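Local structure of beta-L-arabinobiosidase (Bacteroides thetaiotaomicron, 5MQR) at residues D26-E34 against A295-F304; V122-Y132 against N183-E191. The protein probably hydrolyses glycosidic bonds of plant pectin as a multidomain gut-bacterial glycosidase, a beta-L-arabinobiosidase that may also have exo-alpha-sialidase activity. All blocks are in the same frame, centred on the assembly; numbering follows the deposited sequence.

Interaction 1 (D26-E34 against A295-F304)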
# COMPACT_ATOMS: atom_id res chain seq x y z
N ASP A 26 13.02 -23.10 -6.52
CA ASP A 26 14.47 -23.32 -6.86
C ASP A 26 15.51 -22.65 -5.92
O ASP A 26 16.20 -23.38 -5.19
CB ASP A 26 14.75 -22.94 -8.32
CG ASP A 26 16.05 -23.57 -8.84
OD1 ASP A 26 16.18 -24.82 -8.79
OD2 ASP A 26 16.92 -22.81 -9.32
N ARG A 27 15.70 -21.31 -5.95
CA ARG A 27 16.64 -20.61 -5.01
C ARG A 27 16.24 -19.19 -4.65
O ARG A 27 15.64 -18.48 -5.44
CB ARG A 27 18.05 -20.52 -5.59
CG ARG A 27 18.80 -21.83 -5.79
CD ARG A 27 19.14 -22.55 -4.50
NE ARG A 27 20.08 -23.64 -4.77
CZ ARG A 27 19.76 -24.85 -5.24
NH1 ARG A 27 18.49 -25.18 -5.49
NH2 ARG A 27 20.74 -25.73 -5.46
N ILE A 28 16.63 -18.75 -3.45
CA ILE A 28 16.50 -17.34 -3.06
C ILE A 28 17.29 -16.47 -4.04
O ILE A 28 18.40 -16.82 -4.40
CB ILE A 28 16.95 -17.09 -1.59
CG1 ILE A 28 15.97 -17.75 -0.61
CG2 ILE A 28 17.08 -15.60 -1.31
CD1 ILE A 28 16.40 -17.78 0.85
N HIS A 29 16.70 -15.36 -4.49
CA HIS A 29 17.35 -14.43 -5.42
C HIS A 29 16.71 -13.05 -5.35
O HIS A 29 15.58 -12.90 -4.85
CB HIS A 29 17.36 -14.97 -6.86
CG HIS A 29 15.99 -15.19 -7.45
ND1 HIS A 29 15.09 -16.10 -6.94
CD2 HIS A 29 15.39 -14.62 -8.52
CE1 HIS A 29 13.97 -16.06 -7.66
NE2 HIS A 29 14.14 -15.18 -8.63
N TYR A 30 17.46 -12.05 -5.79
CA TYR A 30 17.01 -10.66 -5.80
C TYR A 30 16.96 -10.16 -7.24
O TYR A 30 17.97 -10.18 -7.92
CB TYR A 30 17.97 -9.80 -5.00
CG TYR A 30 17.67 -8.31 -5.03
CD1 TYR A 30 16.55 -7.78 -4.38
CD2 TYR A 30 18.54 -7.41 -5.67
CE1 TYR A 30 16.29 -6.41 -4.38
CE2 TYR A 30 18.29 -6.04 -5.67
CZ TYR A 30 17.17 -5.54 -5.02
OH TYR A 30 16.91 -4.19 -5.04
N THR A 31 15.78 -9.71 -7.66
CA THR A 31 15.54 -9.15 -8.98
C THR A 31 15.21 -7.66 -8.94
O THR A 31 14.96 -7.07 -9.99
CB THR A 31 14.36 -9.87 -9.65
OG1 THR A 31 13.18 -9.66 -8.86
CG2 THR A 31 14.65 -11.36 -9.82
N GLY A 32 15.18 -7.03 -7.77
CA GLY A 32 15.00 -5.59 -7.70
C GLY A 32 16.14 -4.89 -8.41
O GLY A 32 17.23 -5.46 -8.62
N LYS A 33 15.89 -3.65 -8.82
CA LYS A 33 16.93 -2.85 -9.46
C LYS A 33 17.61 -1.86 -8.53
O LYS A 33 18.58 -1.25 -8.91
CB LYS A 33 16.37 -2.17 -10.73
CG LYS A 33 16.71 -2.98 -11.97
CD LYS A 33 15.53 -3.49 -12.78
CE LYS A 33 15.93 -4.77 -13.54
NZ LYS A 33 15.51 -4.71 -14.97
N GLU A 34 17.12 -1.76 -7.30
CA GLU A 34 17.67 -0.86 -6.29
C GLU A 34 19.00 -1.37 -5.80
O GLU A 34 19.13 -2.55 -5.44
CB GLU A 34 16.67 -0.66 -5.15
CG GLU A 34 15.37 -0.01 -5.66
CD GLU A 34 14.24 0.02 -4.64
OE1 GLU A 34 13.70 -1.07 -4.26
OE2 GLU A 34 13.88 1.15 -4.20
N ALA A 295 20.14 -29.06 -1.21
CA ALA A 295 20.41 -29.06 -2.64
C ALA A 295 21.80 -28.48 -2.91
O ALA A 295 22.18 -27.47 -2.32
CB ALA A 295 19.33 -28.29 -3.41
N GLU A 296 22.54 -29.18 -3.77
CA GLU A 296 23.82 -28.76 -4.34
C GLU A 296 23.57 -28.30 -5.80
O GLU A 296 22.55 -28.66 -6.41
CB GLU A 296 24.82 -29.91 -4.29
CG GLU A 296 25.11 -30.47 -2.89
CD GLU A 296 26.04 -29.59 -2.02
OE1 GLU A 296 26.43 -28.49 -2.47
OE2 GLU A 296 26.40 -29.99 -0.87
N PRO A 297 24.46 -27.46 -6.36
CA PRO A 297 25.57 -26.80 -5.65
C PRO A 297 25.05 -25.62 -4.79
O PRO A 297 24.02 -25.04 -5.12
CB PRO A 297 26.43 -26.29 -6.81
CG PRO A 297 25.42 -26.00 -7.92
CD PRO A 297 24.14 -26.75 -7.62
N VAL A 298 25.74 -25.32 -3.69
CA VAL A 298 25.36 -24.19 -2.85
C VAL A 298 26.07 -22.96 -3.39
O VAL A 298 27.30 -22.87 -3.30
CB VAL A 298 25.73 -24.39 -1.36
CG1 VAL A 298 25.38 -23.14 -0.56
CG2 VAL A 298 25.02 -25.60 -0.78
N LEU A 299 25.31 -22.03 -3.93
CA LEU A 299 25.86 -20.83 -4.52
C LEU A 299 25.28 -19.58 -3.88
O LEU A 299 24.23 -19.63 -3.21
CB LEU A 299 25.57 -20.82 -6.02
CG LEU A 299 26.10 -22.00 -6.83
CD1 LEU A 299 25.65 -21.87 -8.28
CD2 LEU A 299 27.62 -22.15 -6.73
N ARG A 300 25.96 -18.46 -4.12
CA ARG A 300 25.49 -17.15 -3.72
C ARG A 300 24.13 -16.93 -4.33
O ARG A 300 23.88 -17.34 -5.45
CB ARG A 300 26.42 -16.05 -4.20
CG ARG A 300 27.79 -16.02 -3.53
CD ARG A 300 28.69 -14.97 -4.17
NE ARG A 300 30.02 -14.84 -3.55
CZ ARG A 300 30.41 -13.87 -2.71
NH1 ARG A 300 29.59 -12.89 -2.31
NH2 ARG A 300 31.66 -13.87 -2.24
N ALA A 301 23.27 -16.26 -3.59
CA ALA A 301 21.93 -15.93 -4.04
C ALA A 301 22.06 -14.86 -5.09
O ALA A 301 22.61 -13.78 -4.83
CB ALA A 301 21.09 -15.44 -2.87
N LYS A 302 21.55 -15.15 -6.29
CA LYS A 302 21.79 -14.28 -7.44
C LYS A 302 21.16 -12.93 -7.19
O LYS A 302 20.05 -12.83 -6.64
CB LYS A 302 21.28 -14.91 -8.75
CG LYS A 302 22.14 -16.09 -9.16
CD LYS A 302 21.82 -16.69 -10.53
CE LYS A 302 22.83 -17.81 -10.84
NZ LYS A 302 22.81 -18.23 -12.29
N GLY A 303 21.91 -11.89 -7.52
CA GLY A 303 21.45 -10.53 -7.39
C GLY A 303 21.65 -9.86 -6.03
O GLY A 303 21.69 -8.62 -5.95
N PHE A 304 21.75 -10.66 -4.96
CA PHE A 304 21.99 -10.12 -3.63
C PHE A 304 23.40 -9.54 -3.55
O PHE A 304 24.39 -10.15 -3.99
CB PHE A 304 21.80 -11.19 -2.52
CG PHE A 304 20.39 -11.32 -2.04
CD1 PHE A 304 19.51 -12.20 -2.64
CD2 PHE A 304 19.94 -10.55 -0.97
CE1 PHE A 304 18.19 -12.31 -2.21
CE2 PHE A 304 18.64 -10.67 -0.51
CZ PHE A 304 17.76 -11.55 -1.14
O HOH W 1 22.52 -21.79 -4.43
O HOH W 2 19.93 -17.86 -6.44
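Tyr-30 and Phe-304 form the tight end of this contact. The backbone path of strand 29-30 sets Tyr-30 CB over one face of the Phe-304 ring, 3.9 Å from the centroid, in a CH-pi contact. A chi1 of 175° then carries the phenol on past it, away from the backbone N, and an edge of the Tyr-30 ring turns toward that of Phe-304 in a tilted edge-to-face pair, planes 52° apart. Ile-28 CG2 packs on the same phenyl ring, 3.6 Å from Phe-304 CE1, and also meets Ala-301 CB. The backbones are joined by a nearly straight hydrogen bond from Tyr-30 N to Lys-302 O (2.8 Å), while Gly-303 CA lies 3.5 Å from Tyr-30 O in a CA-H...O contact.

At the other end the contact is looser and water-mediated. The Arg-27 chain bends at chi2 and brings its guanidinium edge-on to the backbone of Pro-297, where NH2 makes only a weak 3.4 Å bond to Pro-297 O. Water 1 bridges Arg-27 NE and Leu-299 N, and water 2 links Ile-28 O to Lys-302 N. Arg-27 NH1 turns back to Asp-26 O (2.9 Å), which helps fix the plane of the group. A leucine in place of Arg-27 would probably leave Pro-297 O without this donor and deprive water 1 of one of its two donors.

Segment 26-34 thus runs beside the 299-300 edge of the 266-300 blade and pairs in parallel with strand 344-345, which follows 334-339 of the next blade, consistent with the N-terminal chain bridging neighbouring blades of a beta-propeller.

Interaction 2 (V122-Y132 against N183-E191)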
# COMPACT_ATOMS: atom_id res chain seq x y z
N VAL A 122 25.17 -14.95 31.54
CA VAL A 122 24.39 -16.20 31.42
C VAL A 122 25.31 -17.41 31.18
O VAL A 122 25.02 -18.49 31.64
CB VAL A 122 23.23 -16.04 30.40
CG1 VAL A 122 23.73 -15.89 28.96
CG2 VAL A 122 22.24 -17.19 30.52
N PHE A 123 26.42 -17.20 30.47
CA PHE A 123 27.53 -18.16 30.46
C PHE A 123 28.82 -17.39 30.79
O PHE A 123 29.18 -16.48 30.06
CB PHE A 123 27.63 -18.87 29.12
CG PHE A 123 26.41 -19.70 28.79
CD1 PHE A 123 26.07 -20.79 29.56
CD2 PHE A 123 25.60 -19.37 27.71
CE1 PHE A 123 24.96 -21.56 29.27
CE2 PHE A 123 24.48 -20.14 27.41
CZ PHE A 123 24.17 -21.23 28.20
N PRO A 124 29.49 -17.72 31.92
CA PRO A 124 30.62 -16.95 32.39
C PRO A 124 31.96 -17.40 31.77
O PRO A 124 32.00 -18.43 31.09
CB PRO A 124 30.62 -17.24 33.91
CG PRO A 124 30.13 -18.63 34.02
CD PRO A 124 29.21 -18.86 32.84
N PRO A 125 33.05 -16.65 32.03
CA PRO A 125 34.40 -17.06 31.61
C PRO A 125 34.73 -18.49 32.05
O PRO A 125 34.38 -18.89 33.17
CB PRO A 125 35.30 -16.07 32.35
CG PRO A 125 34.46 -14.85 32.53
CD PRO A 125 33.07 -15.36 32.75
N TYR A 126 35.38 -19.23 31.16
CA TYR A 126 35.67 -20.65 31.36
C TYR A 126 37.16 -20.89 31.22
O TYR A 126 37.79 -20.37 30.32
CB TYR A 126 34.91 -21.47 30.32
CG TYR A 126 34.97 -22.98 30.50
CD1 TYR A 126 36.10 -23.71 30.07
CD2 TYR A 126 33.89 -23.69 31.06
CE1 TYR A 126 36.16 -25.09 30.24
CE2 TYR A 126 33.94 -25.07 31.22
CZ TYR A 126 35.09 -25.77 30.81
OH TYR A 126 35.15 -27.13 30.95
N LYS A 127 37.72 -21.69 32.12
CA LYS A 127 39.15 -22.02 32.09
C LYS A 127 39.49 -23.06 31.06
O LYS A 127 39.01 -24.17 31.14
CB LYS A 127 39.61 -22.53 33.46
CG LYS A 127 39.92 -21.40 34.41
CD LYS A 127 39.82 -21.77 35.91
CE LYS A 127 39.07 -20.65 36.66
NZ LYS A 127 39.52 -20.50 38.08
N VAL A 128 40.33 -22.69 30.10
CA VAL A 128 40.96 -23.66 29.21
C VAL A 128 41.90 -24.48 30.09
O VAL A 128 42.64 -23.89 30.88
CB VAL A 128 41.78 -22.99 28.09
CG1 VAL A 128 42.43 -24.03 27.19
CG2 VAL A 128 40.91 -22.04 27.29
N PRO A 129 41.85 -25.83 30.02
CA PRO A 129 42.75 -26.56 30.93
C PRO A 129 44.24 -26.27 30.65
O PRO A 129 44.65 -26.21 29.48
CB PRO A 129 42.41 -28.05 30.71
CG PRO A 129 41.25 -28.10 29.80
CD PRO A 129 41.07 -26.75 29.17
N ASP A 130 45.00 -26.03 31.72
CA ASP A 130 46.46 -25.89 31.64
C ASP A 130 47.04 -27.11 30.90
O ASP A 130 46.73 -28.25 31.28
CB ASP A 130 47.07 -25.80 33.06
CG ASP A 130 46.90 -24.42 33.73
OD1 ASP A 130 46.32 -23.48 33.15
OD2 ASP A 130 47.36 -24.27 34.88
N GLY A 131 47.82 -26.87 29.85
CA GLY A 131 48.44 -27.94 29.07
C GLY A 131 47.78 -28.23 27.73
O GLY A 131 48.25 -29.08 26.98
N TYR A 132 46.70 -27.51 27.43
CA TYR A 132 46.03 -27.60 26.13
C TYR A 132 46.97 -27.13 25.01
O TYR A 132 47.69 -26.14 25.19
CB TYR A 132 44.76 -26.72 26.13
CG TYR A 132 44.08 -26.58 24.78
CD1 TYR A 132 44.45 -25.59 23.89
CD2 TYR A 132 43.05 -27.46 24.41
CE1 TYR A 132 43.84 -25.46 22.65
CE2 TYR A 132 42.43 -27.34 23.17
CZ TYR A 132 42.82 -26.33 22.30
OH TYR A 132 42.18 -26.18 21.08
N ASN A 183 38.68 -27.50 17.38
CA ASN A 183 39.51 -28.00 18.47
C ASN A 183 39.14 -27.29 19.77
O ASN A 183 39.94 -27.27 20.71
CB ASN A 183 41.01 -27.79 18.18
CG ASN A 183 41.43 -28.27 16.80
OD1 ASN A 183 41.96 -27.51 16.00
ND2 ASN A 183 41.20 -29.52 16.51
N GLY A 184 37.92 -26.72 19.83
CA GLY A 184 37.43 -26.04 21.03
C GLY A 184 37.10 -27.00 22.17
O GLY A 184 37.57 -28.14 22.21
N ILE A 185 36.31 -26.51 23.12
CA ILE A 185 36.02 -27.27 24.34
C ILE A 185 34.66 -27.93 24.19
O ILE A 185 34.55 -29.15 24.27
CB ILE A 185 36.04 -26.35 25.56
CG1 ILE A 185 37.45 -25.82 25.78
CG2 ILE A 185 35.58 -27.10 26.81
CD1 ILE A 185 37.51 -24.60 26.66
N GLY A 186 33.63 -27.13 23.99
CA GLY A 186 32.29 -27.67 23.83
C GLY A 186 31.17 -26.67 23.99
O GLY A 186 31.39 -25.49 24.26
N ARG A 187 29.95 -27.18 23.86
CA ARG A 187 28.78 -26.37 23.89
C ARG A 187 27.99 -26.60 25.17
O ARG A 187 27.84 -27.73 25.61
CB ARG A 187 27.92 -26.67 22.69
CG ARG A 187 27.00 -25.51 22.35
CD ARG A 187 26.25 -25.79 21.09
NE ARG A 187 27.16 -25.86 19.96
CZ ARG A 187 27.48 -24.86 19.14
NH1 ARG A 187 26.97 -23.62 19.30
NH2 ARG A 187 28.31 -25.10 18.13
N VAL A 188 27.50 -25.50 25.75
CA VAL A 188 26.79 -25.53 27.01
C VAL A 188 25.38 -25.01 26.82
O VAL A 188 25.10 -24.29 25.88
CB VAL A 188 27.48 -24.71 28.13
CG1 VAL A 188 28.82 -25.32 28.47
CG2 VAL A 188 27.63 -23.24 27.76
N VAL A 189 24.53 -25.40 27.76
CA VAL A 189 23.12 -25.02 27.79
C VAL A 189 22.73 -24.74 29.23
O VAL A 189 23.33 -25.29 30.16
CB VAL A 189 22.18 -26.15 27.30
CG1 VAL A 189 22.27 -26.34 25.80
CG2 VAL A 189 22.44 -27.47 28.03
N ARG A 190 21.69 -23.93 29.39
CA ARG A 190 20.97 -23.83 30.65
C ARG A 190 19.54 -23.37 30.42
O ARG A 190 19.26 -22.69 29.44
CB ARG A 190 21.69 -22.90 31.63
CG ARG A 190 21.51 -21.42 31.37
CD ARG A 190 22.55 -20.60 32.14
NE ARG A 190 22.56 -20.94 33.56
CZ ARG A 190 23.33 -20.35 34.47
NH1 ARG A 190 24.17 -19.38 34.15
NH2 ARG A 190 23.24 -20.75 35.72
N GLU A 191 18.65 -23.76 31.32
CA GLU A 191 17.26 -23.40 31.20
C GLU A 191 17.07 -21.98 31.71
O GLU A 191 17.67 -21.59 32.71
CB GLU A 191 16.38 -24.35 32.00
CG GLU A 191 14.89 -24.02 31.82
CD GLU A 191 13.97 -25.16 32.19
OE1 GLU A 191 14.46 -26.21 32.65
OE2 GLU A 191 12.75 -24.99 32.02
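Arg-190 NH1 donates to Val-122 O at 2.8 Å, with the carbonyl oxygen close to the guanidinium plane and the N-H...O angle 158°; NH2 of the same group bonds to Gly-199 O, so two backbone oxygens hold it. The bend at chi3 (-53°) turns the guanidinium back to this carbonyl, and Arg-190 CD passes alongside Val-122 CG2 at 3.8 Å. Next to it the Phe-123 ring takes Val-188 CG2 over one face, 3.7 Å from the centroid, while its edge meets the backbone from Val-189 C to Arg-190 N. A classic beta bulge, with Val-122 and Phe-123 set against Thr-105, ends outer strand 120-123. From there the chain crosses to the next four-stranded sheet, running along strand 186-192 and the residues just before it, in the manner of adjoining beta-propeller blades. Farther along, Ile-185 CD1 approaches the Tyr-126 ring obliquely, 3.8 Å from Tyr-126 CD1, and lies near Val-128 CG2. The hydroxyl of Tyr-126 is held elsewhere, by Asp-216 N. Past the type II turn at Pro-129 to Tyr-132, Tyr-132 OH lies a doubtfully short 2.5 Å from Asn-183 O, above the carbonyl plane.

Overall arrangement
Both interactions belong to the propeller part of the chain. Interaction 2 joins consecutive blades, those containing strands 120-123 and 186-192; interaction 1 lays the N-terminal chain against the 266-300 blade. Their centres are 37 Å apart and their nearest atoms about 19 Å, so they do not touch. In sequence, 122-132 and 183-191 both fall between 26-34 and 295-304. The side chain of Tyr-30 is about 10 Å from a bound sodium ion, and that of Phe-123 about 11 Å from a bound calcium ion; neither contact supplies a residue to the sodium site (Gln-44, Glu-494, Asn-495) or to the calcium site at Asp-452, Asp-454, Asp-457 and Glu-597.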